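Long-range contacts in UDP-N-Acetylglucosamine 2-Epimerase (Thermus thermophilus, PDB 1V4V), which probably interconverts UDP-N-acetylglucosamine and UDP-N-acetylmannosamine by epimerising the sugar at its second carbon: residues 180-185 with 290-295; 198-203 with 272-277. One frame throughout, in Å; residues are numbered along the deposited sequence.

Contact 1 (180-185 with 290-295); sequences DAVLLA and AALGVP
The carbonyl oxygen of Ala291 meets the isobutyl end of Leu183: CD2 comes to 3.3 Å from Ala291 O, with Leu183 CG a little farther off, a van der Waals contact and no hydrogen bond. That oxygen sits where helix 283-291 runs out into a Schellman motif. Gly293 turns the chain there with positive phi, and its N bonds back to Ala290 O at 3.1 Å. The flank of helix 177-188 packs against this helix end; no hydrogen bond crosses between them, and apart from the touch on Ala291 O the side chains meet through apolar groups. Val182 CB faces Ala291 CB at 3.8 Å. With CG1 anti to its backbone N (chi1 -178°), Val182 sends that methyl to the branch point of Leu292, where CG1 and Leu292 CG are 3.6 Å apart and the two side chains cross at about a right angle. Leu183 and Leu292 instead run past each other in opposite directions.

Helix 177-188 joins the two Rossmann-like domains of this GT-B enzyme. Ala181 rests on Thr19 and Pro23 of helix 15-29, while Val182 also touches Tyr265 of helix 265-273. A glycerol, probably from the crystallisation liquor, lies about 3 Å from the Val182 side chain at its nearest atoms. Beside the carbonyl contact, Leu183 CD2 also brushes Leu292 CD2 at 3.9 Å.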
loop_
_atom_site.group_PDB
_atom_site.type_symbol
_atom_site.label_atom_id
_atom_site.label_comp_id
_atom_site.label_asym_id
_atom_site.label_seq_id
_atom_site.Cartn_x
_atom_site.Cartn_y
_atom_site.Cartn_z
ATOM N N ASP A 180 11.523 22.327 10.998
ATOM C CA ASP A 180 10.951 22.648 12.307
ATOM C C ASP A 180 11.811 22.021 13.407
ATOM O O ASP A 180 12.071 22.640 14.440
ATOM C CB ASP A 180 9.539 22.063 12.455
ATOM C CG ASP A 180 8.585 22.518 11.375
ATOM O OD1 ASP A 180 8.960 22.501 10.186
ATOM O OD2 ASP A 180 7.440 22.881 11.719
ATOM N N ALA A 181 12.230 20.779 13.177
ATOM C CA ALA A 181 13.023 20.033 14.148
ATOM C C ALA A 181 14.340 20.703 14.523
ATOM O O ALA A 181 14.712 20.733 15.699
ATOM C CB ALA A 181 13.286 18.625 13.631
ATOM N N VAL A 182 15.057 21.220 13.531
ATOM C CA VAL A 182 16.324 21.887 13.802
ATOM C C VAL A 182 16.078 23.135 14.644
ATOM O O VAL A 182 16.770 23.365 15.633
ATOM C CB VAL A 182 17.044 22.294 12.495
ATOM C CG1 VAL A 182 18.392 22.934 12.823
ATOM C CG2 VAL A 182 17.253 21.070 11.619
ATOM N N LEU A 183 15.089 23.933 14.251
ATOM C CA LEU A 183 14.743 25.152 14.975
ATOM C C LEU A 183 14.397 24.834 16.426
ATOM O O LEU A 183 14.792 25.557 17.345
ATOM C CB LEU A 183 13.560 25.852 14.306
ATOM C CG LEU A 183 13.817 26.465 12.928
ATOM C CD1 LEU A 183 12.503 26.924 12.309
ATOM C CD2 LEU A 183 14.779 27.638 13.069
ATOM N N LEU A 184 13.656 23.748 16.626
ATOM C CA LEU A 184 13.263 23.322 17.966
ATOM C C LEU A 184 14.483 22.852 18.758
ATOM O O LEU A 184 14.662 23.219 19.922
ATOM C CB LEU A 184 12.234 22.190 17.870
ATOM C CG LEU A 184 11.732 21.558 19.172
ATOM C CD1 LEU A 184 11.166 22.630 20.090
ATOM C CD2 LEU A 184 10.669 20.516 18.846
ATOM N N ALA A 185 15.323 22.041 18.121
ATOM C CA ALA A 185 16.517 21.524 18.773
ATOM C C ALA A 185 17.437 22.669 19.188
ATOM O O ALA A 185 18.047 22.628 20.259
ATOM C CB ALA A 185 17.254 20.571 17.842
ATOM N N ALA A 290 20.760 25.981 6.933
ATOM C CA ALA A 290 19.687 26.674 6.227
ATOM C C ALA A 290 18.391 26.745 7.035
ATOM O O ALA A 290 17.646 27.723 6.946
ATOM C CB ALA A 290 19.435 25.998 4.878
ATOM N N ALA A 291 18.118 25.714 7.829
ATOM C CA ALA A 291 16.902 25.704 8.642
ATOM C C ALA A 291 16.969 26.827 9.674
ATOM O O ALA A 291 15.965 27.462 9.995
ATOM C CB ALA A 291 16.751 24.351 9.342
ATOM N N LEU A 292 18.174 27.079 10.172
ATOM C CA LEU A 292 18.399 28.110 11.179
ATOM C C LEU A 292 18.674 29.485 10.574
ATOM O O LEU A 292 18.849 30.462 11.298
ATOM C CB LEU A 292 19.572 27.692 12.071
ATOM C CG LEU A 292 19.384 26.381 12.843
ATOM C CD1 LEU A 292 20.722 25.866 13.360
ATOM C CD2 LEU A 292 18.409 26.620 13.990
ATOM N N GLY A 293 18.710 29.563 9.250
ATOM C CA GLY A 293 18.976 30.835 8.605
ATOM C C GLY A 293 20.424 31.251 8.802
ATOM O O GLY A 293 20.743 32.440 8.876
ATOM N N VAL A 294 21.305 30.263 8.901
ATOM C CA VAL A 294 22.730 30.530 9.081
ATOM C C VAL A 294 23.445 30.349 7.745
ATOM O O VAL A 294 23.303 29.310 7.094
ATOM C CB VAL A 294 23.345 29.565 10.119
ATOM C CG1 VAL A 294 24.842 29.811 10.253
ATOM C CG2 VAL A 294 22.664 29.759 11.465
ATOM N N PRO A 295 24.214 31.363 7.310
ATOM C CA PRO A 295 24.942 31.280 6.038
ATOM C C PRO A 295 25.858 30.069 6.053
ATOM O O PRO A 295 26.459 29.760 7.084
ATOM C CB PRO A 295 25.744 32.585 6.006
ATOM C CG PRO A 295 24.912 33.529 6.832
ATOM C CD PRO A 295 24.481 32.645 7.985
#

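Contact 2 (198-203 with 272-277); sequences GPYVTV and MRASLL
Thr202 OG1 donates a hydrogen bond to Ser275 OG, 2.7 Å away, across two neighbouring strands of the parallel sheet in a Rossmann-like domain. On the backbone, Leu276 N points almost straight at Tyr200 O (2.8 Å, 172° at the hydrogen), and Thr202 N reaches Leu277 O at 3.0 Å in a more bent bond. Between these two the chain turns a corner at Leu276, and the buried Leu277 N finds no partner. At the strand start, a water accepts from Tyr200 N and donates to Ala274 O, bridging the two; Ala274 O also lies at the edge of the Tyr200 ring, in its plane. Nearby, Pro199 CB packs on Leu276 CD1 at 3.5 Å.

Second-shell bonds set these groups. Ser275 OG also bonds Leu271 O, in the last turn of helix 265-273. Tyr200 is held by its OH on Pro196 O and by Gly198 CA, 3.6 Å above the ring centre. A valine in place of Thr202 would probably leave Ser275 OG without its donor and lose the side-chain link from strand to helix end, while the backbone bonds stay. The hydroxyl relay thus runs from strand through serine to a helix carbonyl, satisfying buried polar atoms where regular sheet pairing is interrupted.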
loop_
_atom_site.group_PDB
_atom_site.type_symbol
_atom_site.label_atom_id
_atom_site.label_comp_id
_atom_site.label_asym_id
_atom_site.label_seq_id
_atom_site.Cartn_x
_atom_site.Cartn_y
_atom_site.Cartn_z
ATOM N N GLY A 198 31.623 35.243 21.918
ATOM C CA GLY A 198 31.506 35.239 20.466
ATOM C C GLY A 198 31.982 36.531 19.823
ATOM O O GLY A 198 32.608 37.353 20.495
ATOM N N PRO A 199 31.681 36.767 18.535
ATOM C CA PRO A 199 30.916 35.922 17.606
ATOM C C PRO A 199 31.614 34.607 17.265
ATOM O O PRO A 199 32.826 34.461 17.455
ATOM C CB PRO A 199 30.767 36.808 16.368
ATOM C CG PRO A 199 30.916 38.204 16.908
ATOM C CD PRO A 199 32.037 38.041 17.892
ATOM N N TYR A 200 30.843 33.669 16.722
ATOM C CA TYR A 200 31.374 32.363 16.362
ATOM C C TYR A 200 31.185 31.990 14.903
ATOM O O TYR A 200 30.303 32.508 14.221
ATOM C CB TYR A 200 30.696 31.259 17.173
ATOM C CG TYR A 200 30.629 31.506 18.661
ATOM C CD1 TYR A 200 29.431 31.887 19.267
ATOM C CD2 TYR A 200 31.753 31.339 19.464
ATOM C CE1 TYR A 200 29.354 32.090 20.643
ATOM C CE2 TYR A 200 31.691 31.544 20.844
ATOM C CZ TYR A 200 30.488 31.916 21.423
ATOM O OH TYR A 200 30.416 32.107 22.785
ATOM N N VAL A 201 32.046 31.084 14.454
ATOM C CA VAL A 201 31.976 30.500 13.122
ATOM C C VAL A 201 32.057 29.012 13.442
ATOM O O VAL A 201 33.006 28.571 14.092
ATOM C CB VAL A 201 33.182 30.871 12.228
ATOM C CG1 VAL A 201 33.152 30.031 10.954
ATOM C CG2 VAL A 201 33.128 32.356 11.865
ATOM N N THR A 202 31.056 28.244 13.027
ATOM C CA THR A 202 31.080 26.810 13.290
ATOM C C THR A 202 31.755 26.117 12.126
ATOM O O THR A 202 31.482 26.426 10.963
ATOM C CB THR A 202 29.660 26.235 13.473
ATOM O OG1 THR A 202 29.054 26.807 14.639
ATOM C CG2 THR A 202 29.715 24.713 13.638
ATOM N N VAL A 203 32.665 25.202 12.444
ATOM C CA VAL A 203 33.387 24.458 11.421
ATOM C C VAL A 203 33.151 22.966 11.566
ATOM O O VAL A 203 33.145 22.432 12.682
ATOM C CB VAL A 203 34.909 24.717 11.496
ATOM C CG1 VAL A 203 35.635 23.828 10.497
ATOM C CG2 VAL A 203 35.215 26.183 11.212
HETATM N N MSE A 272 25.261 26.309 16.030
HETATM C CA MSE A 272 25.069 26.874 14.701
HETATM C C MSE A 272 24.214 28.132 14.751
HETATM O O MSE A 272 24.542 29.140 14.122
HETATM C CB MSE A 272 24.418 25.849 13.765
HETATM C CG MSE A 272 25.305 24.677 13.393
HETATM SE SE MSE A 272 24.480 23.610 11.987
HETATM C CE MSE A 272 23.191 22.676 13.069
ATOM N N ARG A 273 23.115 28.078 15.496
ATOM C CA ARG A 273 22.225 29.225 15.603
ATOM C C ARG A 273 22.957 30.451 16.153
ATOM O O ARG A 273 22.652 31.585 15.781
ATOM C CB ARG A 273 21.029 28.889 16.498
ATOM C CG ARG A 273 19.955 29.965 16.501
ATOM C CD ARG A 273 18.776 29.587 17.386
ATOM N NE ARG A 273 19.144 29.557 18.797
ATOM C CZ ARG A 273 18.281 29.384 19.793
ATOM N NH1 ARG A 273 16.990 29.221 19.532
ATOM N NH2 ARG A 273 18.707 29.384 21.048
ATOM N N ALA A 274 23.930 30.222 17.027
ATOM C CA ALA A 274 24.695 31.323 17.618
ATOM C C ALA A 274 25.879 31.753 16.753
ATOM O O ALA A 274 26.639 32.643 17.135
ATOM C CB ALA A 274 25.200 30.917 19.002
ATOM N N SER A 275 26.031 31.133 15.587
ATOM C CA SER A 275 27.154 31.444 14.707
ATOM C C SER A 275 26.805 32.374 13.549
ATOM O O SER A 275 25.657 32.435 13.106
ATOM C CB SER A 275 27.749 30.149 14.149
ATOM O OG SER A 275 28.209 29.308 15.197
ATOM N N LEU A 276 27.819 33.086 13.065
ATOM C CA LEU A 276 27.672 34.025 11.955
ATOM C C LEU A 276 27.751 33.273 10.637
ATOM O O LEU A 276 27.274 33.744 9.603
ATOM C CB LEU A 276 28.823 35.043 11.954
ATOM C CG LEU A 276 29.077 35.997 13.122
ATOM C CD1 LEU A 276 30.348 36.795 12.848
ATOM C CD2 LEU A 276 27.899 36.933 13.298
ATOM N N LEU A 277 28.376 32.104 10.681
ATOM C CA LEU A 277 28.594 31.321 9.474
ATOM C C LEU A 277 28.930 29.880 9.814
ATOM O O LEU A 277 29.511 29.605 10.864
ATOM C CB LEU A 277 29.770 31.932 8.709
ATOM C CG LEU A 277 30.417 31.181 7.550
ATOM C CD1 LEU A 277 29.487 31.238 6.348
ATOM C CD2 LEU A 277 31.776 31.807 7.209
HETATM O O HOH W 1 28.240 34.604 16.247
#

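From the N terminus, the chain completes the first domain's seven-stranded sheet and then enters helix 177-188, the first half of contact 1. It runs on directly into strand 200-203, the first half of contact 2, and out through strands 232-236 and 257-260. Helix 265-273 and strand 275-280 bring it back and close contact 2, the shorter loop. Helix 283-291 follows, and its end closes contact 1, so the loop of contact 2 lies wholly within that of contact 1. Contact 2 joins adjacent strands inside the second domain; contact 1 fastens that domain to the helix linking both. They meet where Leu292 CD1 packs on Met272 CB at 3.7 Å.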